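Local coordinates for AAEL008620-PA odorant-binding protein (Aedes aegypti, PDB 5V13) that binds juvenile hormone in mosquito haemolymph, holding it in a pocket built on the odorant-binding protein fold, at residues N127-A130 with T131-T135; H54-T58 with Y59-C63; L117-S121 with C122-F126; I44-K47 with I48-K52; R81-P84 with E85-V88. All blocks are in the same frame, centred on the assembly; numbering follows the deposited sequence.

Along the chain the order is contact 4, contact 2, contact 5, contact 3 and contact 1. Contacts 3 and 1 share helix 122-135, its start and its remaining turns, with centres about 13 Å apart. Contact 4 lies on helix 44-51, contact 2 on the loop into helix 59-71 (centres about 10 Å apart), and contact 5 leads from strand 81-82 into helix 84-94. The Cys63-Cys122 disulfide ties contact 2 to contact 3, while Phe82 and Phe87 of contact 5 pack on Tyr129 of contact 1. Contacts 1 and 4, about 19 Å apart between centres, touch the epoxide and ester ends of the hormone, respectively.

Contact 1 (N127-A130 with T131-T135); sequences NKYA and TFYAT. With JH3 (methyl (2E,6E)-9-[(2R)-3,3-dimethyloxiran-2-yl]-3,7-dimethylnona-2,6-dienoate), chain E.
The phenol of Tyr129 donates from OH to the epoxide oxygen O3 of JH3 at 2.7 Å, and CE1 of Tyr133 comes within 3.7 Å of that same O3. Both tyrosines therefore stand at the epoxide end of the hormone. Tyr129 meets O3 at its ring edge, near the ring plane. The two rings also touch each other: CE2 of Tyr129 lies 3.4 Å from CD1 of Tyr133, with the planes inclined at 33°, neither a stack nor an edge-to-face pair. CB of Tyr133 sits over a face of the Tyr129 ring, 4.0 Å from its centroid, a CH-pi contact. This pairing follows from the one-turn, i to i+4 spacing on helix 122-135, a pocket-lining helix of the odorant-binding protein fold, where Tyr133 N bonds to Tyr129 O at 2.9 Å. Both rings have CG anti to N (chi1 -168° for Tyr129), which sends them down the same side of the helix. The OH of Tyr133 is hydrogen-bonded to Trp53 O. Phe132, three residues on, brings CD2 to 4.0 Å from CE1 of Tyr129, which lies at the edge of the phenylalanine ring. A water accepts the N-H of Phe132 and lies 2.7 Å from Lys128 O.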
# COMPACT_ATOMS: atom_id res chain seq x y z
N ASN B 127 6.31 -25.54 -27.85
CA ASN B 127 5.31 -26.11 -28.75
C ASN B 127 4.12 -26.68 -27.99
O ASN B 127 2.97 -26.60 -28.46
CB ASN B 127 5.95 -27.17 -29.63
CG ASN B 127 6.80 -26.55 -30.69
OD1 ASN B 127 6.72 -25.34 -30.94
ND2 ASN B 127 7.63 -27.36 -31.33
N LYS B 128 4.36 -27.28 -26.82
CA LYS B 128 3.26 -27.84 -26.05
C LYS B 128 2.35 -26.73 -25.51
O LYS B 128 1.13 -26.90 -25.45
CB LYS B 128 3.82 -28.71 -24.92
CG LYS B 128 2.78 -29.25 -23.93
CD LYS B 128 1.62 -29.97 -24.65
CE LYS B 128 1.73 -31.48 -24.58
NZ LYS B 128 0.55 -32.15 -25.21
N TYR B 129 2.92 -25.58 -25.18
CA TYR B 129 2.15 -24.45 -24.65
C TYR B 129 1.34 -23.73 -25.73
O TYR B 129 0.40 -23.00 -25.40
CB TYR B 129 3.13 -23.49 -23.99
CG TYR B 129 2.57 -22.38 -23.12
CD1 TYR B 129 1.66 -22.65 -22.10
CD2 TYR B 129 3.03 -21.08 -23.27
CE1 TYR B 129 1.18 -21.61 -21.28
CE2 TYR B 129 2.56 -20.06 -22.47
CZ TYR B 129 1.64 -20.33 -21.48
OH TYR B 129 1.20 -19.31 -20.68
N ALA B 130 1.69 -23.91 -27.01
CA ALA B 130 1.32 -22.94 -28.04
C ALA B 130 -0.20 -22.81 -28.20
O ALA B 130 -0.72 -21.69 -28.25
CB ALA B 130 1.97 -23.32 -29.37
N THR B 131 -0.92 -23.94 -28.28
CA THR B 131 -2.36 -23.88 -28.55
C THR B 131 -3.11 -23.19 -27.41
O THR B 131 -3.94 -22.31 -27.63
CB THR B 131 -2.93 -25.28 -28.79
OG1 THR B 131 -2.37 -25.85 -29.98
CG2 THR B 131 -4.44 -25.23 -28.95
N PHE B 132 -2.81 -23.59 -26.17
CA PHE B 132 -3.43 -22.97 -25.01
C PHE B 132 -3.11 -21.48 -24.96
O PHE B 132 -3.99 -20.65 -24.65
CB PHE B 132 -2.92 -23.67 -23.74
CG PHE B 132 -3.49 -23.11 -22.46
CD1 PHE B 132 -4.78 -23.44 -22.06
CD2 PHE B 132 -2.72 -22.31 -21.62
CE1 PHE B 132 -5.30 -22.93 -20.88
CE2 PHE B 132 -3.23 -21.81 -20.43
CZ PHE B 132 -4.53 -22.12 -20.05
N TYR B 133 -1.86 -21.12 -25.22
CA TYR B 133 -1.48 -19.72 -25.13
C TYR B 133 -2.20 -18.89 -26.19
O TYR B 133 -2.59 -17.75 -25.92
CB TYR B 133 0.04 -19.59 -25.26
CG TYR B 133 0.54 -18.19 -24.99
CD1 TYR B 133 0.54 -17.68 -23.70
CD2 TYR B 133 1.02 -17.40 -26.02
CE1 TYR B 133 1.00 -16.41 -23.45
CE2 TYR B 133 1.48 -16.12 -25.78
CZ TYR B 133 1.47 -15.64 -24.49
OH TYR B 133 1.94 -14.37 -24.24
N ALA B 134 -2.37 -19.44 -27.40
CA ALA B 134 -3.04 -18.68 -28.45
C ALA B 134 -4.52 -18.52 -28.15
O ALA B 134 -5.10 -17.46 -28.39
CB ALA B 134 -2.84 -19.36 -29.81
N THR B 135 -5.13 -19.56 -27.58
CA THR B 135 -6.56 -19.58 -27.35
C THR B 135 -6.97 -18.72 -26.16
O THR B 135 -8.09 -18.19 -26.15
CB THR B 135 -7.03 -21.03 -27.15
OG1 THR B 135 -6.60 -21.83 -28.27
CG2 THR B 135 -8.55 -21.12 -27.04
C1 JH3 E . 8.11 -7.91 -18.48
O2 JH3 E . 7.19 -7.13 -18.30
O1 JH3 E . 9.41 -7.55 -17.97
CM JH3 E . 9.55 -6.34 -17.23
C2 JH3 E . 7.98 -9.22 -19.15
C3 JH3 E . 6.88 -9.73 -19.70
C3' JH3 E . 5.55 -9.04 -19.74
C4 JH3 E . 7.02 -11.11 -20.31
C5 JH3 E . 5.80 -11.95 -19.93
C6 JH3 E . 6.13 -13.42 -20.12
C7 JH3 E . 5.80 -14.10 -21.22
C7' JH3 E . 5.11 -13.41 -22.38
C8 JH3 E . 6.17 -15.57 -21.30
C9 JH3 E . 4.93 -16.48 -21.39
CA JH3 E . 3.89 -16.16 -20.32
O3 JH3 E . 2.80 -17.11 -20.28
CB JH3 E . 3.75 -17.21 -19.22
CB' JH3 E . 3.35 -16.61 -17.87
CC JH3 E . 4.57 -18.49 -19.27
O HOH W 1 0.11 -26.77 -28.51
O HOH W 2 -1.42 -26.07 -25.65

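Contact 2 (H54-T58 with Y59-C63); sequences HPDTT and YESQC
The carboxylate of Asp56 is met on OD1 by three donors: Ser61 OG comes over one face, 37° out of the plane, and Thr58 N over the opposite face, 64° out. Thr58 OG1 comes on the syn side of OD1 at 2.8 Å, slightly toward the face of Thr58 N. The bond from Ser61 OG to Asp56 OD1 is short, at 2.5 Å, and spans the junction between loop and helix; that from Thr58 N closes an Asx turn. Thr58 is the N-cap residue of helix 59-71, one of the helices of the odorant-binding protein fold, so the aspartate fixes the backbone just ahead of the first turn. Its CG lies between N and the carbonyl carbon (chi1 62°), which turns OD1 inward toward both residues. Regular helix bonding then begins with Gln62 N, which reaches Thr58 O at 2.9 Å. Ser61 OG is also hydrogen-bonded to Trp50 NE1, and a water that accepts from Asp56 N at 3.0 Å donates to Ser61 OG. Apolar packing joins in where CB of Pro55 rests 3.9 Å from CB of Ser61. The side chain of Gln62 runs along the capping residue: CG lies 3.3 Å from Thr58 O and also packs against the Phe126 ring.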
# COMPACT_ATOMS: atom_id res chain seq x y z
N HIS B 54 4.01 -11.39 -26.97
CA HIS B 54 4.00 -12.22 -28.18
C HIS B 54 5.42 -12.67 -28.55
O HIS B 54 6.04 -12.13 -29.47
CB HIS B 54 3.29 -11.52 -29.35
CG HIS B 54 3.72 -10.11 -29.60
ND1 HIS B 54 4.82 -9.79 -30.36
CD2 HIS B 54 3.16 -8.93 -29.23
CE1 HIS B 54 4.94 -8.47 -30.43
NE2 HIS B 54 3.94 -7.93 -29.75
N PRO B 55 5.94 -13.67 -27.84
CA PRO B 55 7.21 -14.29 -28.25
C PRO B 55 7.04 -15.08 -29.54
O PRO B 55 6.07 -15.82 -29.70
CB PRO B 55 7.55 -15.22 -27.08
CG PRO B 55 6.50 -14.97 -26.00
CD PRO B 55 5.33 -14.32 -26.66
N ASP B 56 8.00 -14.94 -30.45
CA ASP B 56 7.92 -15.66 -31.71
C ASP B 56 8.47 -17.08 -31.53
O ASP B 56 8.66 -17.56 -30.41
CB ASP B 56 8.63 -14.88 -32.82
CG ASP B 56 10.12 -14.68 -32.56
OD1 ASP B 56 10.72 -15.34 -31.68
OD2 ASP B 56 10.71 -13.83 -33.28
N THR B 57 8.74 -17.76 -32.64
CA THR B 57 9.15 -19.16 -32.60
C THR B 57 10.66 -19.35 -32.65
O THR B 57 11.11 -20.50 -32.74
CB THR B 57 8.49 -19.93 -33.75
OG1 THR B 57 9.02 -19.48 -35.00
CG2 THR B 57 6.98 -19.74 -33.73
N THR B 58 11.45 -18.28 -32.58
CA THR B 58 12.89 -18.47 -32.56
C THR B 58 13.31 -19.16 -31.26
O THR B 58 12.56 -19.21 -30.28
CB THR B 58 13.63 -17.13 -32.72
OG1 THR B 58 13.34 -16.28 -31.61
CG2 THR B 58 13.22 -16.44 -34.01
N TYR B 59 14.53 -19.71 -31.28
CA TYR B 59 15.01 -20.49 -30.14
C TYR B 59 15.07 -19.64 -28.87
O TYR B 59 14.68 -20.10 -27.79
CB TYR B 59 16.38 -21.07 -30.45
CG TYR B 59 16.94 -21.99 -29.38
CD1 TYR B 59 16.42 -23.28 -29.19
CD2 TYR B 59 17.99 -21.59 -28.56
CE1 TYR B 59 16.91 -24.12 -28.22
CE2 TYR B 59 18.51 -22.44 -27.59
CZ TYR B 59 17.97 -23.70 -27.43
OH TYR B 59 18.48 -24.55 -26.47
N GLU B 60 15.55 -18.40 -28.99
CA GLU B 60 15.65 -17.56 -27.80
C GLU B 60 14.27 -17.29 -27.20
O GLU B 60 14.13 -17.25 -25.97
CB GLU B 60 16.38 -16.26 -28.13
CG GLU B 60 17.90 -16.39 -28.10
CD GLU B 60 18.45 -16.73 -26.72
OE1 GLU B 60 18.42 -17.92 -26.33
OE2 GLU B 60 18.89 -15.80 -26.00
N SER B 61 13.25 -17.10 -28.04
CA SER B 61 11.90 -16.90 -27.52
C SER B 61 11.34 -18.17 -26.88
O SER B 61 10.63 -18.11 -25.87
CB SER B 61 10.96 -16.44 -28.64
OG SER B 61 11.43 -15.28 -29.28
N GLN B 62 11.60 -19.33 -27.50
CA GLN B 62 11.18 -20.59 -26.90
C GLN B 62 11.85 -20.78 -25.55
O GLN B 62 11.20 -21.20 -24.58
CB GLN B 62 11.50 -21.76 -27.83
CG GLN B 62 10.77 -21.70 -29.16
CD GLN B 62 11.22 -22.78 -30.13
OE1 GLN B 62 12.39 -23.16 -30.16
NE2 GLN B 62 10.29 -23.28 -30.94
N CYS B 63 13.13 -20.44 -25.44
CA CYS B 63 13.79 -20.61 -24.15
C CYS B 63 13.26 -19.62 -23.12
O CYS B 63 13.23 -19.94 -21.93
CB CYS B 63 15.30 -20.49 -24.28
SG CYS B 63 15.99 -21.89 -25.20
O HOH W 3 9.83 -12.62 -29.99

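Contact 3 (L117-S121 with C122-F126); sequences LADNS and CESVF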
# COMPACT_ATOMS: atom_id res chain seq x y z
N LEU B 117 6.11 -34.83 -21.93
CA LEU B 117 6.92 -34.49 -23.09
C LEU B 117 8.09 -35.46 -23.21
O LEU B 117 8.54 -36.04 -22.22
CB LEU B 117 7.43 -33.04 -22.98
CG LEU B 117 6.42 -31.89 -23.14
CD1 LEU B 117 5.23 -31.95 -22.20
CD2 LEU B 117 7.13 -30.56 -22.95
N ALA B 118 8.60 -35.63 -24.44
CA ALA B 118 9.71 -36.55 -24.64
C ALA B 118 11.00 -36.02 -24.02
O ALA B 118 11.85 -36.82 -23.60
CB ALA B 118 9.92 -36.85 -26.12
N ASP B 119 11.15 -34.70 -23.95
CA ASP B 119 12.32 -34.04 -23.36
C ASP B 119 11.90 -32.67 -22.84
O ASP B 119 10.79 -32.20 -23.09
CB ASP B 119 13.46 -33.90 -24.39
CG ASP B 119 13.01 -33.16 -25.65
OD1 ASP B 119 12.57 -31.99 -25.54
OD2 ASP B 119 13.10 -33.76 -26.74
N ASN B 120 12.83 -32.01 -22.14
CA ASN B 120 12.62 -30.68 -21.58
C ASN B 120 13.20 -29.56 -22.44
O ASN B 120 13.44 -28.46 -21.92
CB ASN B 120 13.21 -30.59 -20.17
CG ASN B 120 12.34 -31.27 -19.12
OD1 ASN B 120 11.11 -31.23 -19.21
ND2 ASN B 120 12.97 -31.88 -18.13
N SER B 121 13.42 -29.80 -23.73
CA SER B 121 14.00 -28.77 -24.59
C SER B 121 13.08 -27.56 -24.70
O SER B 121 11.86 -27.65 -24.51
CB SER B 121 14.31 -29.33 -25.98
OG SER B 121 13.14 -29.46 -26.79
N CYS B 122 13.67 -26.40 -24.99
CA CYS B 122 12.87 -25.18 -25.15
C CYS B 122 11.82 -25.37 -26.24
O CYS B 122 10.69 -24.88 -26.12
CB CYS B 122 13.76 -23.98 -25.51
SG CYS B 122 15.13 -23.59 -24.37
N GLU B 123 12.18 -26.09 -27.31
CA GLU B 123 11.23 -26.31 -28.40
C GLU B 123 10.04 -27.14 -27.94
O GLU B 123 8.89 -26.83 -28.27
CB GLU B 123 11.92 -26.97 -29.59
CG GLU B 123 10.99 -27.19 -30.78
CD GLU B 123 11.65 -27.97 -31.92
OE1 GLU B 123 12.83 -28.37 -31.78
OE2 GLU B 123 10.97 -28.19 -32.94
N SER B 124 10.29 -28.23 -27.19
CA SER B 124 9.18 -29.08 -26.78
C SER B 124 8.24 -28.35 -25.83
O SER B 124 7.02 -28.50 -25.92
CB SER B 124 9.70 -30.36 -26.13
OG SER B 124 10.41 -31.15 -27.06
N VAL B 125 8.79 -27.57 -24.90
CA VAL B 125 7.95 -26.88 -23.93
C VAL B 125 7.14 -25.78 -24.62
O VAL B 125 5.92 -25.67 -24.43
CB VAL B 125 8.81 -26.33 -22.78
CG1 VAL B 125 7.99 -25.48 -21.83
CG2 VAL B 125 9.49 -27.47 -22.01
N PHE B 126 7.79 -24.97 -25.46
CA PHE B 126 7.10 -23.91 -26.19
C PHE B 126 6.00 -24.49 -27.08
O PHE B 126 4.86 -24.01 -27.08
CB PHE B 126 8.11 -23.11 -27.02
CG PHE B 126 7.52 -22.02 -27.86
CD1 PHE B 126 7.09 -22.27 -29.15
CD2 PHE B 126 7.47 -20.71 -27.37
CE1 PHE B 126 6.57 -21.24 -29.93
CE2 PHE B 126 6.94 -19.68 -28.14
CZ PHE B 126 6.50 -19.94 -29.42
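The backbone enters helix 122-135 through Ser121, extended at phi/psi -64°/155°, and Val125 N closes the first turn on Ser121 O at 3.1 Å. Ser121 is the N-cap: its OG accepts from Ser124 N, also at 3.1 Å, supplying an acceptor to an amide of the first turn. Just upstream, Asp119 forms an Asx turn, with OD1 taking the N-H of Ser121 at 3.0 Å. The same oxygen is gripped by two hydroxyls, Ser124 OG at 2.8 Å and Ser121 OG at 2.9 Å. Both arrive on the syn side of the carboxylate, whereas the backbone amide comes on the anti side, and none lies exactly in the plane. One carboxylate oxygen thus orients the capping serine through OG while Ser124 N bonds to that OG in turn, a second-shell arrangement around the cap. OD1 of Asp119 reaches these donors because CG lies between its own backbone N and carbonyl carbon (chi1 56°). In the odorant-binding protein fold this helix start is also fastened to helix 59-71 by the disulfide between Cys122 and Cys63. Beneath the polar cluster, Leu117 leans on the first turn: its CD2 lies 3.6 Å from Ser124 O and 4.0 Å from CG2 of Val125.

Contact 4 (I44-K47 with I48-K52); sequences IEQK and INWVK. With JH3 (methyl (2E,6E)-9-[(2R)-3,3-dimethyloxiran-2-yl]-3,7-dimethylnona-2,6-dienoate), chain E.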
# COMPACT_ATOMS: atom_id res chain seq x y z
N ILE B 44 17.39 -6.91 -28.53
CA ILE B 44 16.40 -6.04 -27.90
C ILE B 44 15.06 -6.13 -28.62
O ILE B 44 14.00 -6.07 -27.99
CB ILE B 44 16.91 -4.58 -27.87
CG1 ILE B 44 18.05 -4.43 -26.85
CG2 ILE B 44 15.76 -3.64 -27.53
CD1 ILE B 44 17.59 -4.58 -25.41
N GLU B 45 15.07 -6.25 -29.95
CA GLU B 45 13.79 -6.34 -30.66
C GLU B 45 13.02 -7.57 -30.21
O GLU B 45 11.80 -7.51 -30.00
CB GLU B 45 14.00 -6.39 -32.17
CG GLU B 45 14.13 -5.01 -32.79
CD GLU B 45 15.30 -4.27 -32.22
OE1 GLU B 45 15.12 -3.12 -31.75
OE2 GLU B 45 16.40 -4.88 -32.20
N GLN B 46 13.73 -8.69 -30.04
CA GLN B 46 13.10 -9.89 -29.51
C GLN B 46 12.53 -9.64 -28.12
O GLN B 46 11.37 -9.97 -27.84
CB GLN B 46 14.10 -11.05 -29.50
CG GLN B 46 14.40 -11.60 -30.89
CD GLN B 46 13.30 -12.51 -31.42
OE1 GLN B 46 12.11 -12.20 -31.32
NE2 GLN B 46 13.70 -13.65 -31.97
N LYS B 47 13.34 -9.05 -27.23
CA LYS B 47 12.86 -8.82 -25.87
C LYS B 47 11.68 -7.85 -25.82
O LYS B 47 10.83 -7.95 -24.92
CB LYS B 47 14.00 -8.31 -24.98
CG LYS B 47 15.07 -9.35 -24.74
CD LYS B 47 16.25 -8.77 -23.96
CE LYS B 47 17.28 -9.84 -23.65
NZ LYS B 47 18.30 -9.40 -22.65
N ILE B 48 11.60 -6.91 -26.76
CA ILE B 48 10.43 -6.03 -26.83
C ILE B 48 9.18 -6.83 -27.19
O ILE B 48 8.11 -6.64 -26.59
CB ILE B 48 10.68 -4.88 -27.82
CG1 ILE B 48 11.69 -3.89 -27.25
CG2 ILE B 48 9.37 -4.17 -28.15
CD1 ILE B 48 12.13 -2.83 -28.25
N ASN B 49 9.30 -7.75 -28.15
CA ASN B 49 8.18 -8.64 -28.46
C ASN B 49 7.75 -9.44 -27.24
O ASN B 49 6.55 -9.70 -27.05
CB ASN B 49 8.54 -9.60 -29.59
CG ASN B 49 8.72 -8.89 -30.91
OD1 ASN B 49 7.98 -7.96 -31.23
ND2 ASN B 49 9.70 -9.34 -31.68
N TRP B 50 8.70 -9.85 -26.40
CA TRP B 50 8.33 -10.65 -25.24
C TRP B 50 7.55 -9.82 -24.22
O TRP B 50 6.54 -10.29 -23.67
CB TRP B 50 9.56 -11.25 -24.56
CG TRP B 50 10.43 -12.09 -25.48
CD1 TRP B 50 10.14 -12.51 -26.74
CD2 TRP B 50 11.75 -12.57 -25.20
NE1 TRP B 50 11.19 -13.24 -27.26
CE2 TRP B 50 12.18 -13.29 -26.32
CE3 TRP B 50 12.59 -12.48 -24.08
CZ2 TRP B 50 13.45 -13.89 -26.38
CZ3 TRP B 50 13.84 -13.08 -24.14
CH2 TRP B 50 14.25 -13.78 -25.28
N VAL B 51 7.99 -8.59 -23.95
CA VAL B 51 7.27 -7.80 -22.95
C VAL B 51 5.91 -7.33 -23.44
O VAL B 51 5.12 -6.84 -22.64
CB VAL B 51 8.10 -6.59 -22.48
CG1 VAL B 51 9.43 -7.04 -21.89
CG2 VAL B 51 8.31 -5.58 -23.61
N LYS B 52 5.63 -7.46 -24.74
CA LYS B 52 4.29 -7.26 -25.30
C LYS B 52 3.52 -8.58 -25.41
O LYS B 52 2.52 -8.64 -26.13
CB LYS B 52 4.37 -6.59 -26.67
CG LYS B 52 4.91 -5.18 -26.66
CD LYS B 52 5.14 -4.70 -28.09
CE LYS B 52 5.79 -3.33 -28.14
NZ LYS B 52 6.28 -3.03 -29.51
C1 JH3 E . 8.11 -7.91 -18.48
O2 JH3 E . 7.19 -7.13 -18.30
O1 JH3 E . 9.41 -7.55 -17.97
CM JH3 E . 9.55 -6.34 -17.23
C2 JH3 E . 7.98 -9.22 -19.15
C3 JH3 E . 6.88 -9.73 -19.70
C3' JH3 E . 5.55 -9.04 -19.74
C4 JH3 E . 7.02 -11.11 -20.31
C5 JH3 E . 5.80 -11.95 -19.93
C6 JH3 E . 6.13 -13.42 -20.12
C7 JH3 E . 5.80 -14.10 -21.22
C7' JH3 E . 5.11 -13.41 -22.38
C8 JH3 E . 6.17 -15.57 -21.30
C9 JH3 E . 4.93 -16.48 -21.39
CA JH3 E . 3.89 -16.16 -20.32
O3 JH3 E . 2.80 -17.11 -20.28
CB JH3 E . 3.75 -17.21 -19.22
CB' JH3 E . 3.35 -16.61 -17.87
CC JH3 E . 4.57 -18.49 -19.27
O HOH W 4 10.29 -5.45 -31.41
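Trp50 and Val51 on helix 44-51 form part of the juvenile hormone pocket, where the backbone rather than a polar side chain comes nearest the ligand: Trp50 O lies 3.5 Å from C4 of JH3, and Val51 O 3.7 Å from its methyl carbon C3'. CG1 of Val51 also comes to 3.8 Å from the ester carbon C1. Turn by turn the helix places these groups through i to i+4 bonds, among them Trp50 N to Gln46 O, in the carbonyl plane, and Val51 N to Lys47 O at 3.1 Å. The helix is one of those that surround the ligand in this all-helical odorant-binding protein fold. The Trp50 indole lies back over its own helix, CG being anti to the carbonyl carbon (chi1 -56°). One ring face receives Gln46 O, 3.0 Å above the plane, and beside it CA of Lys47, 4.3 Å from the centroid of the five-membered ring, a CH-pi contact. CG of Lys47 continues along the indole, 4.0 Å from CZ3. The ring is also stacked with Tyr64. The extended lysine chain carries NZ to the carbonyls of Leu37 and Ser40, tying this helix to the end of helix 26-38 and the loop that follows. On another side of the helix CD1 of Ile48 packs on CG2 of Ile44 at 3.8 Å.

Contact 5 (R81-P84 with E85-V88); sequences RFRP and ERFV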
# COMPACT_ATOMS: atom_id res chain seq x y z
N ARG B 81 6.11 -31.96 -17.72
CA ARG B 81 4.69 -31.73 -17.90
C ARG B 81 4.33 -30.31 -17.46
O ARG B 81 4.82 -29.84 -16.43
CB ARG B 81 3.87 -32.74 -17.07
CG ARG B 81 2.41 -32.85 -17.45
CD ARG B 81 1.58 -33.51 -16.33
NE ARG B 81 2.23 -34.70 -15.79
CZ ARG B 81 1.85 -35.95 -16.05
NH1 ARG B 81 0.82 -36.18 -16.86
NH2 ARG B 81 2.50 -36.97 -15.51
N PHE B 82 3.45 -29.66 -18.21
CA PHE B 82 2.75 -28.51 -17.68
C PHE B 82 1.75 -28.95 -16.62
O PHE B 82 1.25 -30.08 -16.64
CB PHE B 82 2.01 -27.75 -18.77
CG PHE B 82 2.87 -26.80 -19.54
CD1 PHE B 82 3.12 -25.53 -19.06
CD2 PHE B 82 3.42 -27.17 -20.76
CE1 PHE B 82 3.91 -24.65 -19.78
CE2 PHE B 82 4.21 -26.29 -21.48
CZ PHE B 82 4.45 -25.03 -20.99
N ARG B 83 1.44 -28.04 -15.71
CA ARG B 83 0.52 -28.29 -14.62
C ARG B 83 -0.75 -27.49 -14.90
O ARG B 83 -0.89 -26.36 -14.41
CB ARG B 83 1.14 -27.89 -13.27
CG ARG B 83 2.47 -28.59 -12.96
CD ARG B 83 2.25 -30.07 -12.64
NE ARG B 83 1.50 -30.26 -11.39
CZ ARG B 83 1.99 -30.84 -10.30
NH1 ARG B 83 3.23 -31.31 -10.28
NH2 ARG B 83 1.23 -30.96 -9.22
N PRO B 84 -1.70 -28.02 -15.68
CA PRO B 84 -2.86 -27.21 -16.06
C PRO B 84 -3.64 -26.69 -14.87
O PRO B 84 -4.18 -25.58 -14.93
CB PRO B 84 -3.71 -28.17 -16.90
CG PRO B 84 -3.26 -29.57 -16.47
CD PRO B 84 -1.80 -29.42 -16.15
N GLU B 85 -3.72 -27.46 -13.78
CA GLU B 85 -4.50 -27.05 -12.62
C GLU B 85 -3.95 -25.78 -11.98
O GLU B 85 -4.70 -25.06 -11.31
CB GLU B 85 -4.55 -28.20 -11.59
CG GLU B 85 -3.29 -28.37 -10.74
CD GLU B 85 -2.14 -29.10 -11.44
OE1 GLU B 85 -1.10 -29.32 -10.78
OE2 GLU B 85 -2.26 -29.46 -12.64
N ARG B 86 -2.66 -25.48 -12.19
CA ARG B 86 -2.10 -24.24 -11.64
C ARG B 86 -2.52 -23.03 -12.46
O ARG B 86 -2.74 -21.95 -11.89
CB ARG B 86 -0.57 -24.37 -11.56
CG ARG B 86 -0.20 -25.49 -10.56
CD ARG B 86 1.29 -25.65 -10.32
NE ARG B 86 1.50 -26.72 -9.34
CZ ARG B 86 2.69 -27.23 -9.02
NH1 ARG B 86 3.79 -26.78 -9.61
NH2 ARG B 86 2.77 -28.20 -8.11
N PHE B 87 -2.65 -23.19 -13.78
CA PHE B 87 -3.26 -22.13 -14.58
C PHE B 87 -4.71 -21.88 -14.15
O PHE B 87 -5.14 -20.72 -14.10
CB PHE B 87 -3.21 -22.49 -16.07
CG PHE B 87 -1.82 -22.46 -16.65
CD1 PHE B 87 -1.02 -23.60 -16.63
CD2 PHE B 87 -1.32 -21.30 -17.22
CE1 PHE B 87 0.27 -23.56 -17.18
CE2 PHE B 87 -0.04 -21.26 -17.77
CZ PHE B 87 0.76 -22.39 -17.75
N VAL B 88 -5.46 -22.94 -13.84
CA VAL B 88 -6.83 -22.78 -13.37
C VAL B 88 -6.86 -22.02 -12.05
O VAL B 88 -7.67 -21.11 -11.84
CB VAL B 88 -7.53 -24.15 -13.23
CG1 VAL B 88 -8.84 -24.01 -12.44
CG2 VAL B 88 -7.81 -24.72 -14.60
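Strand 81-82, half of the small antiparallel pair with strand 75-76, runs through Arg83 straight into helix 84-94, and the contact is this strand-to-helix junction in the odorant-binding protein fold. Arg83 is the N-cap residue and Pro84 opens the helix; Val88 N reaches Pro84 O at 3.1 Å, in the carbonyl plane. Before it, Arg86 N bonds to Arg83 O, an i to i+3 link, from well above the carbonyl plane, 48° out of it. Outside the turn Arg83, Glu85 and Arg86 form a salt-bridge network. Arg83 grips Glu85 side-on with two nitrogens on a single oxygen: NE is 2.8 Å from OE1, on its syn lone pair, and NH2 is 3.2 Å from the same OE1, both within a few degrees of the guanidinium plane. Glu85 achieves this by bending back over the backbone (chi1 79°, CG between N and the carbonyl carbon). The guanidinium of Arg86 then lies flat on that of Arg83, centres 3.9 Å apart and planes at 29°. The carboxylate at the edge of the Arg83 plane probably balances the two neighbouring positive charges; its own link to Arg86 NE is long and out of plane. Arg86 NH1 is hydrogen-bonded to Arg73 O. Facing inward, Phe87 turns its ring edge to Arg83 O, 3.5 Å from CD1, and its CE1 approaches CD1 of Phe82 obliquely at 3.9 Å.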